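Local coordinates for protein inositol 2-dehydrogenase/D-chiro-inositol 3-dehydrogenase (Lactobacillus casei, PDB 4MIY) that oxidises myo-inositol and D-chiro-inositol to their keto forms, using NAD as the hydride acceptor, at residues 145-153 with 219-227; 160-170 with 205-213. One frame throughout, in Å; residues are numbered along the deposited sequence.

Contact 1 (145-153 with 219-227); sequences IGAPLVVRA and KKGTVIQVL. With SO4 (sulfate ion), chain U.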
loop_
_atom_site.group_PDB
_atom_site.type_symbol
_atom_site.label_atom_id
_atom_site.label_comp_id
_atom_site.label_asym_id
_atom_site.label_seq_id
_atom_site.Cartn_x
_atom_site.Cartn_y
_atom_site.Cartn_z
ATOM N N ILE A 145 5.646 20.345 2.421
ATOM C CA ILE A 145 5.534 19.959 3.814
ATOM C C ILE A 145 6.197 20.933 4.792
ATOM O O ILE A 145 6.358 20.652 5.949
ATOM C CB ILE A 145 6.023 18.515 4.102
ATOM C CG1 ILE A 145 7.531 18.400 3.957
ATOM C CG2 ILE A 145 5.274 17.535 3.256
ATOM C CD1 ILE A 145 8.084 17.087 4.354
ATOM N N GLY A 146 6.514 22.105 4.287
ATOM C CA GLY A 146 7.194 23.062 5.113
ATOM C C GLY A 146 8.624 22.673 5.398
ATOM O O GLY A 146 9.210 21.932 4.698
ATOM N N ALA A 147 9.164 23.183 6.480
ATOM C CA ALA A 147 10.534 22.903 6.837
ATOM C C ALA A 147 10.707 21.502 7.413
ATOM O O ALA A 147 9.907 21.038 8.154
ATOM C CB ALA A 147 11.025 23.929 7.818
ATOM N N PRO A 148 11.808 20.865 7.063
ATOM C CA PRO A 148 12.162 19.560 7.600
ATOM C C PRO A 148 12.644 19.611 9.031
ATOM O O PRO A 148 13.591 20.253 9.331
ATOM C CB PRO A 148 13.256 19.094 6.672
ATOM C CG PRO A 148 13.826 20.333 6.112
ATOM C CD PRO A 148 12.713 21.284 5.988
ATOM N N LEU A 149 11.971 18.880 9.887
ATOM C CA LEU A 149 12.205 18.971 11.303
ATOM C C LEU A 149 12.990 17.783 11.779
ATOM O O LEU A 149 13.875 17.907 12.556
ATOM C CB LEU A 149 10.877 19.034 12.032
ATOM C CG LEU A 149 9.974 20.186 11.646
ATOM C CD1 LEU A 149 8.630 20.028 12.282
ATOM C CD2 LEU A 149 10.625 21.504 12.008
ATOM N N VAL A 150 12.598 16.620 11.292
ATOM C CA VAL A 150 13.191 15.351 11.631
ATOM C C VAL A 150 13.279 14.497 10.368
ATOM O O VAL A 150 12.453 14.596 9.536
ATOM C CB VAL A 150 12.374 14.611 12.714
ATOM C CG1 VAL A 150 12.976 13.229 13.016
ATOM C CG2 VAL A 150 12.283 15.440 13.975
ATOM N N VAL A 151 14.332 13.706 10.257
ATOM C CA VAL A 151 14.470 12.711 9.219
ATOM C C VAL A 151 14.690 11.350 9.877
ATOM O O VAL A 151 15.505 11.215 10.748
ATOM C CB VAL A 151 15.646 13.001 8.274
ATOM C CG1 VAL A 151 15.825 11.905 7.248
ATOM C CG2 VAL A 151 15.489 14.308 7.585
ATOM N N ARG A 152 13.910 10.368 9.473
ATOM C CA ARG A 152 14.101 9.025 9.948
ATOM C C ARG A 152 14.463 8.104 8.803
ATOM O O ARG A 152 13.797 8.064 7.827
ATOM C CB ARG A 152 12.873 8.521 10.647
ATOM C CG ARG A 152 12.630 9.194 11.961
ATOM C CD ARG A 152 11.432 8.693 12.664
ATOM N NE ARG A 152 11.732 8.503 14.045
ATOM C CZ ARG A 152 10.926 7.954 14.939
ATOM N NH1 ARG A 152 9.728 7.544 14.612
ATOM N NH2 ARG A 152 11.330 7.850 16.168
ATOM N N ALA A 153 15.538 7.356 8.959
ATOM C CA ALA A 153 16.030 6.533 7.902
ATOM C C ALA A 153 16.490 5.180 8.408
ATOM O O ALA A 153 16.795 5.032 9.554
ATOM C CB ALA A 153 17.135 7.230 7.177
ATOM N N LYS A 219 22.677 22.394 11.251
ATOM C CA LYS A 219 22.760 23.770 11.648
ATOM C C LYS A 219 21.392 24.403 11.805
ATOM O O LYS A 219 21.184 25.170 12.696
ATOM C CB LYS A 219 23.641 24.547 10.676
ATOM C CG LYS A 219 23.861 25.972 11.045
ATOM C CD LYS A 219 24.810 26.700 10.072
ATOM C CE LYS A 219 24.749 28.241 10.239
ATOM N NZ LYS A 219 25.920 28.984 9.610
ATOM N N LYS A 220 20.440 24.037 10.964
ATOM C CA LYS A 220 19.098 24.544 11.148
ATOM C C LYS A 220 18.298 23.792 12.198
ATOM O O LYS A 220 17.250 24.202 12.531
ATOM C CB LYS A 220 18.309 24.625 9.850
ATOM C CG LYS A 220 18.818 25.605 8.875
ATOM C CD LYS A 220 17.983 25.582 7.604
ATOM C CE LYS A 220 18.500 26.519 6.590
ATOM N NZ LYS A 220 17.670 26.654 5.367
ATOM N N GLY A 221 18.842 22.718 12.727
ATOM C CA GLY A 221 18.244 22.045 13.853
ATOM C C GLY A 221 17.544 20.739 13.548
ATOM O O GLY A 221 17.043 20.115 14.410
ATOM N N THR A 222 17.531 20.368 12.294
ATOM C CA THR A 222 16.960 19.118 11.896
ATOM C C THR A 222 17.719 17.994 12.547
ATOM O O THR A 222 18.899 18.005 12.604
ATOM C CB THR A 222 17.034 18.966 10.369
ATOM O OG1 THR A 222 16.365 20.067 9.780
ATOM C CG2 THR A 222 16.367 17.677 9.915
ATOM N N VAL A 223 16.982 17.029 13.065
ATOM C CA VAL A 223 17.571 15.851 13.625
ATOM C C VAL A 223 17.323 14.651 12.723
ATOM O O VAL A 223 16.220 14.402 12.303
ATOM C CB VAL A 223 17.033 15.576 15.034
ATOM C CG1 VAL A 223 17.612 14.331 15.560
ATOM C CG2 VAL A 223 17.366 16.705 15.932
ATOM N N ILE A 224 18.394 13.927 12.468
ATOM C CA ILE A 224 18.387 12.755 11.647
ATOM C C ILE A 224 18.651 11.508 12.488
ATOM O O ILE A 224 19.629 11.425 13.157
ATOM C CB ILE A 224 19.432 12.863 10.539
ATOM C CG1 ILE A 224 19.195 14.121 9.713
ATOM C CG2 ILE A 224 19.408 11.660 9.674
ATOM C CD1 ILE A 224 20.423 14.733 9.247
ATOM N N GLN A 225 17.710 10.581 12.438
ATOM C CA GLN A 225 17.833 9.308 13.101
ATOM C C GLN A 225 17.970 8.177 12.104
ATOM O O GLN A 225 17.035 7.859 11.432
ATOM C CB GLN A 225 16.624 9.049 13.992
ATOM C CG GLN A 225 16.438 10.034 15.104
ATOM C CD GLN A 225 15.263 9.743 15.963
ATOM O OE1 GLN A 225 14.256 9.353 15.501
ATOM N NE2 GLN A 225 15.415 9.922 17.221
ATOM N N VAL A 226 19.141 7.574 12.039
ATOM C CA VAL A 226 19.388 6.472 11.137
ATOM C C VAL A 226 19.553 5.158 11.898
ATOM O O VAL A 226 20.288 5.091 12.822
ATOM C CB VAL A 226 20.647 6.680 10.279
ATOM C CG1 VAL A 226 20.733 5.642 9.207
ATOM C CG2 VAL A 226 20.650 7.994 9.644
ATOM N N LEU A 227 18.802 4.153 11.482
ATOM C CA LEU A 227 18.988 2.783 11.908
ATOM C C LEU A 227 19.877 2.059 10.934
ATOM O O LEU A 227 19.569 1.965 9.780
ATOM C CB LEU A 227 17.650 2.056 11.975
ATOM C CG LEU A 227 17.691 0.543 12.209
ATOM C CD1 LEU A 227 18.307 0.209 13.566
ATOM C CD2 LEU A 227 16.315 0.005 12.100
HETATM S S SO4 U . 14.320 25.580 5.759
HETATM O O1 SO4 U . 15.264 26.011 4.780
HETATM O O2 SO4 U . 14.169 26.590 6.769
HETATM O O3 SO4 U . 13.085 25.378 5.113
HETATM O O4 SO4 U . 14.792 24.353 6.286
#
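Arg152 and Gln225 lie alongside one another and point the same way, with guanidinium and amide planes 18° apart. NE of Arg152 donates to OE1 of Gln225 at 3.0 Å, almost straight on, and a weak second bond comes from NH2. The arginine's NH1 goes on to Ala153 O of the second subunit, so the guanidinium of this buried residue is bonded from two chains. The backbones behind this pair run parallel, their short axes 9° apart and 4.7 Å at closest approach, with Gln225 N to Val151 O at 2.8 Å. The two strands are adjacent in the mixed sheet of the C-terminal alpha/beta domain of the Gfo/Idh/MocA family. On the face turned to helix 168-185, CB of Val151 rests 4.0 Å from CG1 of Ile224. Toward the loop end the pairing slackens: Val223 N reaches Leu149 O at 3.3 Å, where strand 148-156 forms a classic beta bulge against strand 237-244, Leu149 and Val150 both facing Ile243. Thr222 OG1 donates to Pro148 O, and beyond it the exposed Lys220 extends NZ to O1 of a sulfate, probably a crystallisation component, at 2.6 Å; Arg198 of the second subunit also binds it.

Contact 2 (160-170 with 205-213); sequences VASNYSNEMAI and NEGLHDPQL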
loop_
_atom_site.group_PDB
_atom_site.type_symbol
_atom_site.label_atom_id
_atom_site.label_comp_id
_atom_site.label_asym_id
_atom_site.label_seq_id
_atom_site.Cartn_x
_atom_site.Cartn_y
_atom_site.Cartn_z
ATOM N N VAL A 160 26.509 -9.949 6.635
ATOM C CA VAL A 160 27.818 -9.438 6.256
ATOM C C VAL A 160 28.887 -10.495 6.177
ATOM O O VAL A 160 28.754 -11.545 6.718
ATOM C CB VAL A 160 28.280 -8.302 7.159
ATOM C CG1 VAL A 160 27.341 -7.131 6.996
ATOM C CG2 VAL A 160 28.354 -8.734 8.600
ATOM N N ALA A 161 29.934 -10.182 5.439
ATOM C CA ALA A 161 31.043 -11.094 5.299
ATOM C C ALA A 161 31.884 -11.097 6.547
ATOM O O ALA A 161 31.760 -10.231 7.380
ATOM C CB ALA A 161 31.852 -10.720 4.138
ATOM N N SER A 162 32.730 -12.111 6.636
ATOM C CA SER A 162 33.664 -12.301 7.735
ATOM C C SER A 162 34.541 -11.117 8.034
ATOM O O SER A 162 34.888 -10.882 9.150
ATOM C CB SER A 162 34.569 -13.497 7.420
ATOM O OG SER A 162 33.767 -14.593 7.099
ATOM N N ASN A 163 34.868 -10.373 7.009
ATOM C CA ASN A 163 35.765 -9.282 7.125
ATOM C C ASN A 163 35.134 -7.941 7.535
ATOM O O ASN A 163 35.803 -6.955 7.592
ATOM C CB ASN A 163 36.512 -9.155 5.814
ATOM C CG ASN A 163 35.753 -8.391 4.807
ATOM O OD1 ASN A 163 34.569 -8.482 4.721
ATOM N ND2 ASN A 163 36.453 -7.586 4.053
ATOM N N TYR A 164 33.843 -7.936 7.824
ATOM C CA TYR A 164 33.140 -6.693 8.108
ATOM C C TYR A 164 33.300 -6.270 9.539
ATOM O O TYR A 164 32.937 -6.972 10.415
ATOM C CB TYR A 164 31.666 -6.846 7.762
ATOM C CG TYR A 164 30.824 -5.600 7.754
ATOM C CD1 TYR A 164 30.325 -5.071 8.921
ATOM C CD2 TYR A 164 30.464 -4.983 6.570
ATOM C CE1 TYR A 164 29.548 -3.952 8.906
ATOM C CE2 TYR A 164 29.671 -3.859 6.562
ATOM C CZ TYR A 164 29.209 -3.365 7.714
ATOM O OH TYR A 164 28.414 -2.265 7.731
ATOM N N SER A 165 33.804 -5.075 9.743
ATOM C CA SER A 165 34.177 -4.628 11.069
ATOM C C SER A 165 33.223 -3.586 11.610
ATOM O O SER A 165 32.438 -3.047 10.887
ATOM C CB SER A 165 35.567 -4.005 10.997
ATOM O OG SER A 165 35.546 -2.807 10.264
ATOM N N ASN A 166 33.327 -3.304 12.894
ATOM C CA ASN A 166 32.528 -2.276 13.510
ATOM C C ASN A 166 32.672 -0.944 12.803
ATOM O O ASN A 166 31.741 -0.224 12.681
ATOM C CB ASN A 166 32.850 -2.115 14.995
ATOM C CG ASN A 166 31.753 -1.445 15.746
ATOM O OD1 ASN A 166 30.627 -1.855 15.649
ATOM N ND2 ASN A 166 32.069 -0.414 16.479
ATOM N N GLU A 167 33.879 -0.642 12.358
ATOM C CA GLU A 167 34.153 0.609 11.720
ATOM C C GLU A 167 33.505 0.696 10.343
ATOM O O GLU A 167 33.139 1.747 9.912
ATOM C CB GLU A 167 35.647 0.801 11.663
ATOM C CG GLU A 167 36.300 0.936 13.058
ATOM C CD GLU A 167 36.531 -0.390 13.889
ATOM O OE1 GLU A 167 36.454 -1.521 13.406
ATOM O OE2 GLU A 167 36.793 -0.261 15.087
ATOM N N MET A 168 33.380 -0.426 9.681
ATOM C CA MET A 168 32.738 -0.488 8.389
ATOM C C MET A 168 31.248 -0.193 8.425
ATOM O O MET A 168 30.686 0.168 7.437
ATOM C CB MET A 168 32.996 -1.827 7.740
ATOM C CG MET A 168 34.398 -1.917 7.173
ATOM S SD MET A 168 35.068 -3.546 6.950
ATOM C CE MET A 168 34.097 -4.151 5.648
ATOM N N ALA A 169 30.647 -0.316 9.586
ATOM C CA ALA A 169 29.287 0.123 9.741
ATOM C C ALA A 169 29.174 1.582 9.402
ATOM O O ALA A 169 28.178 2.017 8.933
ATOM C CB ALA A 169 28.786 -0.129 11.145
ATOM N N ILE A 170 30.231 2.325 9.668
ATOM C CA ILE A 170 30.305 3.719 9.261
ATOM C C ILE A 170 30.852 3.851 7.828
ATOM O O ILE A 170 30.208 4.359 6.976
ATOM C CB ILE A 170 31.180 4.569 10.227
ATOM C CG1 ILE A 170 30.771 4.404 11.678
ATOM C CG2 ILE A 170 31.168 6.032 9.845
ATOM C CD1 ILE A 170 29.348 4.595 11.969
ATOM N N ASN A 205 30.714 -11.608 13.882
ATOM C CA ASN A 205 31.959 -10.936 13.631
ATOM C C ASN A 205 32.531 -10.254 14.842
ATOM O O ASN A 205 31.862 -9.478 15.472
ATOM C CB ASN A 205 31.782 -9.874 12.535
ATOM C CG ASN A 205 31.523 -10.461 11.172
ATOM O OD1 ASN A 205 31.026 -11.537 11.043
ATOM N ND2 ASN A 205 31.867 -9.733 10.165
ATOM N N GLU A 206 33.791 -10.504 15.120
ATOM C CA GLU A 206 34.410 -9.898 16.268
ATOM C C GLU A 206 34.369 -8.393 16.207
ATOM O O GLU A 206 34.770 -7.804 15.264
ATOM C CB GLU A 206 35.860 -10.385 16.454
ATOM C CG GLU A 206 36.508 -10.005 17.775
ATOM C CD GLU A 206 37.966 -10.480 17.927
ATOM O OE1 GLU A 206 38.397 -10.652 19.069
ATOM O OE2 GLU A 206 38.643 -10.598 16.896
ATOM N N GLY A 207 33.860 -7.818 17.281
ATOM C CA GLY A 207 33.882 -6.391 17.483
ATOM C C GLY A 207 32.731 -5.620 16.857
ATOM O O GLY A 207 32.571 -4.488 17.116
ATOM N N LEU A 208 31.965 -6.281 16.024
ATOM C CA LEU A 208 30.851 -5.638 15.350
ATOM C C LEU A 208 29.651 -5.500 16.222
ATOM O O LEU A 208 29.140 -6.465 16.728
ATOM C CB LEU A 208 30.476 -6.440 14.127
ATOM C CG LEU A 208 29.249 -5.959 13.370
ATOM C CD1 LEU A 208 29.514 -4.567 12.876
ATOM C CD2 LEU A 208 28.920 -6.918 12.235
ATOM N N HIS A 209 29.233 -4.266 16.405
ATOM C CA HIS A 209 27.975 -3.972 17.041
ATOM C C HIS A 209 26.917 -3.839 15.969
ATOM O O HIS A 209 27.116 -3.156 15.007
ATOM C CB HIS A 209 28.041 -2.664 17.786
ATOM C CG HIS A 209 28.986 -2.675 18.934
ATOM N ND1 HIS A 209 28.592 -2.971 20.216
ATOM C CD2 HIS A 209 30.310 -2.422 18.993
ATOM C CE1 HIS A 209 29.635 -2.884 21.019
ATOM N NE2 HIS A 209 30.690 -2.555 20.303
ATOM N N ASP A 210 25.816 -4.532 16.170
ATOM C CA ASP A 210 24.682 -4.471 15.286
ATOM C C ASP A 210 23.421 -4.777 16.062
ATOM O O ASP A 210 23.329 -5.763 16.707
ATOM C CB ASP A 210 24.846 -5.468 14.164
ATOM C CG ASP A 210 23.878 -5.240 13.010
ATOM O OD1 ASP A 210 23.801 -4.123 12.523
ATOM O OD2 ASP A 210 23.249 -6.189 12.622
ATOM N N PRO A 211 22.431 -3.907 15.958
ATOM C CA PRO A 211 22.365 -2.711 15.138
ATOM C C PRO A 211 23.074 -1.519 15.711
ATOM O O PRO A 211 23.570 -1.608 16.782
ATOM C CB PRO A 211 20.855 -2.463 15.033
ATOM C CG PRO A 211 20.309 -3.047 16.135
ATOM C CD PRO A 211 21.123 -4.266 16.457
ATOM N N GLN A 212 23.120 -0.426 14.969
ATOM C CA GLN A 212 23.646 0.838 15.447
ATOM C C GLN A 212 22.649 1.943 15.155
ATOM O O GLN A 212 21.982 1.904 14.152
ATOM C CB GLN A 212 25.006 1.172 14.831
ATOM C CG GLN A 212 26.038 0.148 15.154
ATOM C CD GLN A 212 27.428 0.492 14.747
ATOM O OE1 GLN A 212 27.796 1.622 14.658
ATOM N NE2 GLN A 212 28.207 -0.520 14.516
ATOM N N LEU A 213 22.536 2.890 16.052
ATOM C CA LEU A 213 21.689 4.029 15.847
ATOM C C LEU A 213 22.557 5.252 15.695
ATOM O O LEU A 213 23.380 5.500 16.531
ATOM C CB LEU A 213 20.770 4.202 17.020
ATOM C CG LEU A 213 19.759 3.070 17.250
ATOM C CD1 LEU A 213 19.089 3.209 18.567
ATOM C CD2 LEU A 213 18.736 3.054 16.157
HETATM O O HOH W 1 30.189 -12.995 8.906
HETATM O O HOH W 2 35.064 -4.972 14.535
#
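The carboxamide of Asn205 enters the turn formed by Ala161 to Tyr164 with its NH2 group first. ND2 donates to Ala161 O at 2.8 Å and to Tyr164 O at 3.0 Å; both acceptors lie within 4° of the amide plane, and the second bond falls on a lone pair of the tyrosine carbonyl. Ala161 O also receives Tyr164 N, the bond of the type I turn, while a water joins Asn205 OD1 to Val160 O. With an alanine in place of Asn205, the carbonyls of Ala161 and Tyr164 would probably lose their shared donor and the turn be less firmly tied to the opposite loop. Beside this grip, Val160 and Leu208 meet tip to tip, CG2 to CD2 at 4.1 Å. The Tyr164 ring is sandwiched within its own segment, Val160 CG1 over one face and Met168 CB over the other, and Leu208 CD1 comes to its edge, 4.0 Å from CE1. The segment then turns into helix 168-185 through a capping box of Ser165 and Met168; the contact joins the start of that helix to the loop leading into strand 212-218. CG of Asn166, anti to the backbone nitrogen (chi1 -160°), carries the amide across to the 205-213 loop, where it lies at the edge of the His209 ring, amide and ring planes 60° apart. Its OD1 takes His209 N at 2.9 Å, the donor standing above the carbonyl plane, and ND2 bonds Tyr196 OH. Gln212 NE2 donates to His209 O, and the same nitrogen lies 3.4 Å from Ala169 CB.

How the contacts relate
Contact 2 is nested inside the chain loop closed by contact 1, and their centres lie about 25 Å apart in the same C-terminal domain. Strand 148-156 precedes helix 168-185, while strand 212-218 leads into its antiparallel neighbour 223-229, so each contact takes one partner from each of these connections. They touch directly at the C-terminal end of segment 219-227, where Leu227 CD1 packs 3.9 Å from Leu213 CD2 and 4.0 Å from Pro211 CB. In contact 2 the side chain of Asn163 is about 8 Å from NAD, between nearest atoms. Both contacts also meet the second subunit, where Leu149 packs on Pro211 and Val223 on Leu213 of that chain.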